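Long-range contacts in HK97 Family Phage Portal Protein (Corynebacterium diphtheriae, PDB 3KDR), which probably assembles as a dodecamer into the portal ring at a phage capsid vertex, the channel through which DNA is packaged and released: residues T30-P35 and R63-A68; A77-D82 and I90-I95; L81-S86 and P116-I121. All coordinates share one frame; numbering follows the deposited sequence.

Along the chain, contact 1 closes before contacts 2 and 3 begin. It packs helix 18-33 against helix 60-74, and helix 60-74 leads directly into strand 76-83. That strand is the middle member of a three-stranded antiparallel sheet: contact 2 pairs it with strand 89-95 and contact 3 with strand 119-123. Contacts 2 and 3 share Leu81 and Asp82, and their centres lie about 8 Å apart. The centre of contact 1 is about 14 Å from that of contact 2, which it touches through Arg63, Ala66 and Thr67, and about 21 Å from that of contact 3. Helices and sheet thus form one continuous unit within the portal-family region of each subunit.

Contact 1: residues T30-P35 and R63-A68; sequences TVARTP and RMLATA
Val31 and Ala32, near the C-terminal end of helix 18-33, pack against Met64, Leu65 and Ala68 of helix 60-74 in a small helix-helix interface. No hydrogen bond crosses it, so apolar surface alone joins the two helices here. The close-packed part centres on Val31, Met64 and Ala32. Val31 CG1 lies 3.6 Å from CG of Met64 (present as selenomethionine), the two side chains crossing at about a right angle. CG1 is the branch anti to the backbone N (chi1 171°), which delivers it to the selenomethionine. Met64 CG also lies 3.9 Å from Ala32 CA. Met64 sets out toward helix 18-33, but its bends at chi2 and chi3 lead the selenium end away, and the side chain also touches Ile266 of helix 247-270. The flexible, unbranched chain can bend between the two helices it touches. The backbones come closest at Ala32, its CA only 4.8 Å from Leu65 CA, a spacing that the single methyl of alanine permits. Farther along, Val31 CB faces Ala68 CB at 4.3 Å, where alanine's lone methyl meets the valine's branch point, while Val31 itself also reaches Val259.

The outer margin is looser. Ala32 remains partly exposed there, and the neighbouring Arg33 points away from helix 60-74 and packs on Glu260 of a neighbouring subunit. Leu65 also packs on Ile125 of the same neighbouring subunit, so this margin lies next to an interface between subunits. At its nearest, Leu65 CB meets Ala32 CB at 3.9 Å, and Leu65 CD1 approaches the same methyl at 4.2 Å.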
loop_
_atom_site.group_PDB
_atom_site.type_symbol
_atom_site.label_atom_id
_atom_site.label_comp_id
_atom_site.label_asym_id
_atom_site.label_seq_id
_atom_site.Cartn_x
_atom_site.Cartn_y
_atom_site.Cartn_z
ATOM N N THR C 30 -32.378 -8.220 22.180
ATOM C CA THR C 30 -33.176 -7.399 21.296
ATOM C C THR C 30 -34.591 -7.917 21.269
ATOM O O THR C 30 -35.512 -7.176 21.407
ATOM C CB THR C 30 -32.553 -7.419 19.932
ATOM O OG1 THR C 30 -31.194 -6.999 20.087
ATOM C CG2 THR C 30 -33.259 -6.498 18.986
ATOM N N VAL C 31 -34.731 -9.223 21.108
ATOM C CA VAL C 31 -36.022 -9.845 21.134
ATOM C C VAL C 31 -36.696 -9.455 22.397
ATOM O O VAL C 31 -37.780 -8.885 22.346
ATOM C CB VAL C 31 -35.954 -11.376 21.079
ATOM C CG1 VAL C 31 -37.295 -11.938 21.323
ATOM C CG2 VAL C 31 -35.422 -11.822 19.728
ATOM N N ALA C 32 -36.046 -9.724 23.528
ATOM C CA ALA C 32 -36.615 -9.383 24.835
ATOM C C ALA C 32 -37.036 -7.934 24.946
ATOM O O ALA C 32 -38.035 -7.662 25.520
ATOM C CB ALA C 32 -35.690 -9.715 25.945
ATOM N N ARG C 33 -36.324 -7.004 24.356
ATOM C CA ARG C 33 -36.677 -5.611 24.548
ATOM C C ARG C 33 -37.799 -5.164 23.656
ATOM O O ARG C 33 -38.351 -4.079 23.805
ATOM C CB ARG C 33 -35.487 -4.732 24.272
ATOM C CG ARG C 33 -34.401 -4.924 25.251
ATOM C CD ARG C 33 -33.257 -4.020 24.951
ATOM N NE ARG C 33 -33.757 -2.710 24.597
ATOM C CZ ARG C 33 -33.118 -1.848 23.811
ATOM N NH1 ARG C 33 -31.897 -2.133 23.315
ATOM N NH2 ARG C 33 -33.679 -0.663 23.552
ATOM N N THR C 34 -38.150 -5.988 22.712
ATOM C CA THR C 34 -39.039 -5.514 21.702
ATOM C C THR C 34 -40.495 -5.795 22.086
ATOM O O THR C 34 -40.867 -6.920 22.359
ATOM C CB THR C 34 -38.710 -6.188 20.411
ATOM O OG1 THR C 34 -37.315 -5.990 20.152
ATOM C CG2 THR C 34 -39.558 -5.617 19.295
ATOM N N PRO C 35 -41.311 -4.763 22.120
ATOM C CA PRO C 35 -42.652 -4.933 22.570
ATOM C C PRO C 35 -43.488 -5.811 21.662
ATOM O O PRO C 35 -43.354 -5.757 20.449
ATOM C CB PRO C 35 -43.204 -3.497 22.549
ATOM C CG PRO C 35 -42.106 -2.663 22.698
ATOM C CD PRO C 35 -40.997 -3.339 21.950
ATOM N N ARG C 63 -38.980 -13.474 30.543
ATOM C CA ARG C 63 -39.680 -14.575 29.928
ATOM C C ARG C 63 -39.294 -14.631 28.482
ATOM O O ARG C 63 -39.060 -15.679 27.950
ATOM C CB ARG C 63 -41.185 -14.396 30.112
ATOM C CG ARG C 63 -42.002 -15.360 29.274
ATOM C CD ARG C 63 -43.500 -15.070 29.250
ATOM N NE ARG C 63 -43.813 -13.756 28.730
ATOM C CZ ARG C 63 -44.975 -13.128 28.932
ATOM N NH1 ARG C 63 -45.947 -13.701 29.625
ATOM N NH2 ARG C 63 -45.182 -11.920 28.441
HETATM N N MSE C 64 -39.229 -13.488 27.839
HETATM C CA MSE C 64 -38.932 -13.507 26.448
HETATM C C MSE C 64 -37.481 -13.827 26.258
HETATM O O MSE C 64 -37.106 -14.495 25.329
HETATM C CB MSE C 64 -39.256 -12.153 25.818
HETATM C CG MSE C 64 -39.333 -12.186 24.269
HETATM SE SE MSE C 64 -40.418 -13.640 23.594
HETATM C CE MSE C 64 -42.130 -12.740 23.657
ATOM N N LEU C 65 -36.664 -13.327 27.151
ATOM C CA LEU C 65 -35.258 -13.494 27.020
ATOM C C LEU C 65 -34.915 -14.980 27.090
ATOM O O LEU C 65 -34.136 -15.508 26.273
ATOM C CB LEU C 65 -34.568 -12.753 28.151
ATOM C CG LEU C 65 -33.051 -12.846 28.205
ATOM C CD1 LEU C 65 -32.529 -12.191 27.042
ATOM C CD2 LEU C 65 -32.513 -12.213 29.430
ATOM N N ALA C 66 -35.487 -15.658 28.086
ATOM C CA ALA C 66 -35.197 -17.055 28.295
ATOM C C ALA C 66 -35.644 -17.892 27.083
ATOM O O ALA C 66 -35.044 -18.926 26.729
ATOM C CB ALA C 66 -35.901 -17.520 29.529
ATOM N N THR C 67 -36.749 -17.464 26.507
ATOM C CA THR C 67 -37.375 -18.104 25.354
ATOM C C THR C 67 -36.545 -17.967 24.108
ATOM O O THR C 67 -36.381 -18.902 23.346
ATOM C CB THR C 67 -38.742 -17.441 25.075
ATOM O OG1 THR C 67 -39.491 -17.417 26.302
ATOM C CG2 THR C 67 -39.502 -18.163 24.053
ATOM N N ALA C 68 -36.040 -16.773 23.879
ATOM C CA ALA C 68 -35.172 -16.552 22.754
ATOM C C ALA C 68 -33.987 -17.465 22.913
ATOM O O ALA C 68 -33.555 -18.090 21.999
ATOM C CB ALA C 68 -34.743 -15.125 22.720
#

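Contact 2: residues A77-D82 and I90-I95; sequences ACWALD and IGAIHI. With SO4 (sulfate ion), chain I.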
loop_
_atom_site.group_PDB
_atom_site.type_symbol
_atom_site.label_atom_id
_atom_site.label_comp_id
_atom_site.label_asym_id
_atom_site.label_seq_id
_atom_site.Cartn_x
_atom_site.Cartn_y
_atom_site.Cartn_z
ATOM N N ALA C 77 -39.016 -24.122 22.938
ATOM C CA ALA C 77 -39.202 -23.461 24.245
ATOM C C ALA C 77 -40.574 -23.775 24.713
ATOM O O ALA C 77 -41.414 -24.059 23.894
ATOM C CB ALA C 77 -39.032 -21.979 24.143
ATOM N N CYS C 78 -40.795 -23.731 26.029
ATOM C CA CYS C 78 -42.154 -23.838 26.615
ATOM C C CYS C 78 -42.505 -22.725 27.559
ATOM O O CYS C 78 -41.689 -22.310 28.397
ATOM C CB CYS C 78 -42.265 -25.099 27.424
ATOM S SG CYS C 78 -43.882 -25.777 27.554
ATOM N N TRP C 79 -43.736 -22.259 27.440
ATOM C CA TRP C 79 -44.351 -21.402 28.460
ATOM C C TRP C 79 -45.368 -22.264 29.142
ATOM O O TRP C 79 -46.049 -23.035 28.473
ATOM C CB TRP C 79 -45.081 -20.219 27.811
ATOM C CG TRP C 79 -44.210 -19.188 27.278
ATOM C CD1 TRP C 79 -42.855 -19.203 27.220
ATOM C CD2 TRP C 79 -44.616 -17.968 26.724
ATOM N NE1 TRP C 79 -42.388 -18.053 26.680
ATOM C CE2 TRP C 79 -43.453 -17.273 26.349
ATOM C CE3 TRP C 79 -45.851 -17.365 26.538
ATOM C CZ2 TRP C 79 -43.488 -16.038 25.768
ATOM C CZ3 TRP C 79 -45.878 -16.123 25.943
ATOM C CH2 TRP C 79 -44.704 -15.473 25.574
ATOM N N ALA C 80 -45.478 -22.146 30.455
ATOM C CA ALA C 80 -46.557 -22.815 31.192
ATOM C C ALA C 80 -47.633 -21.797 31.434
ATOM O O ALA C 80 -47.402 -20.828 32.126
ATOM C CB ALA C 80 -46.070 -23.357 32.478
ATOM N N LEU C 81 -48.801 -22.018 30.868
ATOM C CA LEU C 81 -49.825 -21.018 30.907
ATOM C C LEU C 81 -50.650 -21.121 32.175
ATOM O O LEU C 81 -50.951 -22.240 32.626
ATOM C CB LEU C 81 -50.761 -21.173 29.734
ATOM C CG LEU C 81 -50.114 -21.382 28.384
ATOM C CD1 LEU C 81 -51.233 -21.536 27.437
ATOM C CD2 LEU C 81 -49.237 -20.217 27.967
ATOM N N ASP C 82 -51.023 -19.950 32.715
ATOM C CA ASP C 82 -52.020 -19.816 33.754
ATOM C C ASP C 82 -53.372 -19.569 33.129
ATOM O O ASP C 82 -53.716 -18.429 32.807
ATOM C CB ASP C 82 -51.692 -18.613 34.612
ATOM C CG ASP C 82 -52.707 -18.376 35.746
ATOM O OD1 ASP C 82 -53.710 -19.132 35.935
ATOM O OD2 ASP C 82 -52.475 -17.404 36.493
ATOM N N ILE C 90 -54.430 -15.885 31.551
ATOM C CA ILE C 90 -54.224 -14.546 32.136
ATOM C C ILE C 90 -52.756 -14.227 32.463
ATOM O O ILE C 90 -52.455 -13.135 32.866
ATOM C CB ILE C 90 -55.074 -14.333 33.390
ATOM C CG1 ILE C 90 -54.702 -15.372 34.457
ATOM C CG2 ILE C 90 -56.591 -14.385 33.043
ATOM C CD1 ILE C 90 -55.176 -15.012 35.826
ATOM N N GLY C 91 -51.867 -15.197 32.294
ATOM C CA GLY C 91 -50.433 -14.982 32.455
ATOM C C GLY C 91 -49.677 -16.217 32.004
ATOM O O GLY C 91 -50.277 -17.290 31.889
ATOM N N ALA C 92 -48.393 -16.079 31.725
ATOM C CA ALA C 92 -47.641 -17.201 31.233
ATOM C C ALA C 92 -46.202 -17.056 31.689
ATOM O O ALA C 92 -45.636 -15.959 31.643
ATOM C CB ALA C 92 -47.727 -17.260 29.693
ATOM N N ILE C 93 -45.597 -18.150 32.115
ATOM C CA ILE C 93 -44.208 -18.100 32.450
ATOM C C ILE C 93 -43.408 -19.098 31.668
ATOM O O ILE C 93 -43.845 -20.198 31.426
ATOM C CB ILE C 93 -43.933 -18.365 33.971
ATOM C CG1 ILE C 93 -44.411 -19.747 34.396
ATOM C CG2 ILE C 93 -44.539 -17.305 34.827
ATOM C CD1 ILE C 93 -43.687 -20.260 35.642
ATOM N N HIS C 94 -42.204 -18.710 31.323
ATOM C CA HIS C 94 -41.258 -19.608 30.742
ATOM C C HIS C 94 -40.760 -20.553 31.758
ATOM O O HIS C 94 -40.444 -20.155 32.853
ATOM C CB HIS C 94 -40.066 -18.826 30.264
ATOM C CG HIS C 94 -38.897 -19.679 29.915
ATOM N ND1 HIS C 94 -37.929 -19.998 30.830
ATOM C CD2 HIS C 94 -38.538 -20.274 28.754
ATOM C CE1 HIS C 94 -37.032 -20.773 30.254
ATOM N NE2 HIS C 94 -37.379 -20.958 28.995
ATOM N N ILE C 95 -40.640 -21.809 31.373
ATOM C CA ILE C 95 -40.123 -22.843 32.267
ATOM C C ILE C 95 -38.953 -23.538 31.600
ATOM O O ILE C 95 -38.901 -23.660 30.377
ATOM C CB ILE C 95 -41.193 -23.887 32.546
ATOM C CG1 ILE C 95 -41.711 -24.500 31.232
ATOM C CG2 ILE C 95 -42.317 -23.260 33.226
ATOM C CD1 ILE C 95 -42.504 -25.731 31.399
HETATM S S SO4 I . -36.100 -19.263 33.601
HETATM O O1 SO4 I . -37.287 -18.921 32.810
HETATM O O2 SO4 I . -35.260 -18.058 33.685
HETATM O O3 SO4 I . -36.578 -19.660 34.944
HETATM O O4 SO4 I . -35.316 -20.313 32.902
#
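Ala80 and Ile93 form a hydrogen-bonded pair at the middle of an antiparallel beta hairpin, strands 76-83 and 89-95. Ala80 N donates to Ile93 O at 2.7 Å, nearly along the C=O axis, and Ile93 N returns a bond to Ala80 O at 3.2 Å. On the face carrying Trp79, Leu81, Ala92 and His94, the small Ala92 fits between two larger neighbours: its CB is 3.7 Å from Trp79 CE3 and 3.7 Å from Leu81 CD2. On the opposite face, Ala80 CB meets Ile95 CG2 at 3.8 Å.

Residues of helix 60-74 fix the indole: Thr67 OG1 bonds Trp79 NE1, and Arg63 makes a cation-pi contact with the ring while also bonding Ala92 O. From strand 119-123, Phe122 meets the indole edge-to-face. The trans chi1 of His94 (167°) carries its ring past Trp79, which it crosses at about a right angle. Its NE2 bonds Asp70 OD1. At the ring's other nitrogen, ND1 faces a sulfate, probably from the crystallisation liquor, though the modelled separation is too short to trust. Asp70 on one side and, if the sulfate is placed correctly, a second anion on the other would tend to favour a protonated imidazole, at least in the crystal.

Contact 3: residues L81-S86 and P116-I121; sequences LDRDES and PMEVCI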
loop_
_atom_site.group_PDB
_atom_site.type_symbol
_atom_site.label_atom_id
_atom_site.label_comp_id
_atom_site.label_asym_id
_atom_site.label_seq_id
_atom_site.Cartn_x
_atom_site.Cartn_y
_atom_site.Cartn_z
ATOM N N LEU C 81 -48.801 -22.018 30.868
ATOM C CA LEU C 81 -49.825 -21.018 30.907
ATOM C C LEU C 81 -50.650 -21.121 32.175
ATOM O O LEU C 81 -50.951 -22.240 32.626
ATOM C CB LEU C 81 -50.761 -21.173 29.734
ATOM C CG LEU C 81 -50.114 -21.382 28.384
ATOM C CD1 LEU C 81 -51.233 -21.536 27.437
ATOM C CD2 LEU C 81 -49.237 -20.217 27.967
ATOM N N ASP C 82 -51.023 -19.950 32.715
ATOM C CA ASP C 82 -52.020 -19.816 33.754
ATOM C C ASP C 82 -53.372 -19.569 33.129
ATOM O O ASP C 82 -53.716 -18.429 32.807
ATOM C CB ASP C 82 -51.692 -18.613 34.612
ATOM C CG ASP C 82 -52.707 -18.376 35.746
ATOM O OD1 ASP C 82 -53.710 -19.132 35.935
ATOM O OD2 ASP C 82 -52.475 -17.404 36.493
ATOM N N ARG C 83 -54.161 -20.619 32.966
ATOM C CA ARG C 83 -55.536 -20.447 32.474
ATOM C C ARG C 83 -56.504 -20.472 33.625
ATOM O O ARG C 83 -56.440 -21.361 34.482
ATOM C CB ARG C 83 -55.902 -21.560 31.509
ATOM C CG ARG C 83 -55.209 -21.424 30.198
ATOM C CD ARG C 83 -55.836 -22.304 29.167
ATOM N NE ARG C 83 -55.984 -21.579 27.893
ATOM C CZ ARG C 83 -55.157 -21.717 26.878
ATOM N NH1 ARG C 83 -54.129 -22.529 26.944
ATOM N NH2 ARG C 83 -55.343 -21.066 25.785
ATOM N N ASP C 84 -57.415 -19.518 33.648
ATOM C CA ASP C 84 -58.423 -19.482 34.700
ATOM C C ASP C 84 -59.603 -20.362 34.315
ATOM O O ASP C 84 -59.534 -21.123 33.348
ATOM C CB ASP C 84 -58.849 -18.035 35.004
ATOM C CG ASP C 84 -59.620 -17.383 33.867
ATOM O OD1 ASP C 84 -60.115 -18.071 32.957
ATOM O OD2 ASP C 84 -59.749 -16.160 33.899
ATOM N N GLU C 85 -60.709 -20.237 35.030
ATOM C CA GLU C 85 -61.758 -21.216 34.875
ATOM C C GLU C 85 -62.619 -20.995 33.666
ATOM O O GLU C 85 -63.388 -21.871 33.337
ATOM C CB GLU C 85 -62.609 -21.253 36.088
ATOM C CG GLU C 85 -61.791 -21.111 37.370
ATOM C CD GLU C 85 -61.628 -22.438 38.109
ATOM O OE1 GLU C 85 -61.525 -23.497 37.426
ATOM O OE2 GLU C 85 -61.616 -22.410 39.372
ATOM N N SER C 86 -62.469 -19.863 32.997
ATOM C CA SER C 86 -63.089 -19.649 31.699
ATOM C C SER C 86 -62.208 -20.176 30.572
ATOM O O SER C 86 -62.575 -20.131 29.380
ATOM C CB SER C 86 -63.369 -18.161 31.498
ATOM O OG SER C 86 -62.279 -17.373 31.934
ATOM N N PRO C 116 -52.728 -30.380 27.339
ATOM C CA PRO C 116 -52.032 -29.609 26.331
ATOM C C PRO C 116 -52.261 -28.127 26.493
ATOM O O PRO C 116 -51.425 -27.291 26.152
ATOM C CB PRO C 116 -52.709 -30.047 25.045
ATOM C CG PRO C 116 -53.163 -31.328 25.289
ATOM C CD PRO C 116 -53.550 -31.411 26.714
HETATM N N MSE C 117 -53.406 -27.802 27.044
HETATM C CA MSE C 117 -53.830 -26.460 27.041
HETATM C C MSE C 117 -53.179 -25.677 28.144
HETATM O O MSE C 117 -53.398 -24.492 28.255
HETATM C CB MSE C 117 -55.302 -26.480 27.260
HETATM C CG MSE C 117 -55.937 -25.229 26.814
HETATM SE SE MSE C 117 -56.714 -25.498 25.104
HETATM C CE MSE C 117 -58.511 -26.166 25.802
ATOM N N GLU C 118 -52.416 -26.340 28.999
ATOM C CA GLU C 118 -51.887 -25.670 30.150
ATOM C C GLU C 118 -50.519 -25.206 29.747
ATOM O O GLU C 118 -49.749 -24.719 30.583
ATOM C CB GLU C 118 -51.770 -26.619 31.352
ATOM C CG GLU C 118 -52.955 -26.713 32.383
ATOM C CD GLU C 118 -53.859 -25.418 32.517
ATOM O OE1 GLU C 118 -53.500 -24.440 33.252
ATOM O OE2 GLU C 118 -54.974 -25.406 31.913
ATOM N N VAL C 119 -50.205 -25.322 28.465
ATOM C CA VAL C 119 -48.839 -25.161 28.021
ATOM C C VAL C 119 -48.802 -24.533 26.653
ATOM O O VAL C 119 -49.711 -24.737 25.879
ATOM C CB VAL C 119 -48.188 -26.577 27.997
ATOM C CG1 VAL C 119 -48.108 -27.125 26.604
ATOM C CG2 VAL C 119 -46.860 -26.560 28.658
ATOM N N CYS C 120 -47.754 -23.783 26.342
ATOM C CA CYS C 120 -47.542 -23.305 24.954
ATOM C C CYS C 120 -46.141 -23.485 24.487
ATOM O O CYS C 120 -45.237 -22.937 25.076
ATOM C CB CYS C 120 -47.845 -21.842 24.842
ATOM S SG CYS C 120 -47.473 -21.063 23.251
ATOM N N ILE C 121 -45.963 -24.250 23.425
ATOM C CA ILE C 121 -44.644 -24.672 23.033
ATOM C C ILE C 121 -44.282 -24.037 21.740
ATOM O O ILE C 121 -45.063 -24.123 20.822
ATOM C CB ILE C 121 -44.583 -26.164 22.847
ATOM C CG1 ILE C 121 -44.540 -26.804 24.221
ATOM C CG2 ILE C 121 -43.341 -26.567 21.999
ATOM C CD1 ILE C 121 -44.838 -28.268 24.191
#
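Leu81 pairs with Glu118 in a short antiparallel strand junction, where the 3-10 turn 116-118 enters strand 119-123, outermost in this chain's sheet, beside the middle strand 76-83. Leu81 N donates to Glu118 O at 2.9 Å, but from 46° above the carbonyl plane, consistent with Glu118 still belonging to the 3-10 turn. The leucine fork spreads over the incoming backbone: CD1 lies 3.8 Å from Met117 O, and CD2 packs 3.8 Å from Cys120 CB. A compact cysteine accommodates that branch.

Beyond it, Arg83 crosses Met117 (selenomethionine) at about a right angle, with Met117 CG over one face of the guanidinium and 3.6 Å from Arg83 CZ. Arg83 NH1 also turns to Met117 O, although the modelled bond is implausibly short. The bend at chi3 (136°) turns the guanidinium into this position, while NE bonds Gly87 O of the hairpin turn. Glu118 curls back alongside, yet OE2 remains 5.6 Å from Arg83 NE, too far for a salt bridge.

Strand 76-83 lies between strands 89-95 and 119-123. Met275, from a loop, touches both Leu81 and Cys120, and Ile121 of strand 119-123 makes backbone hydrogen bonds to another neighbouring subunit.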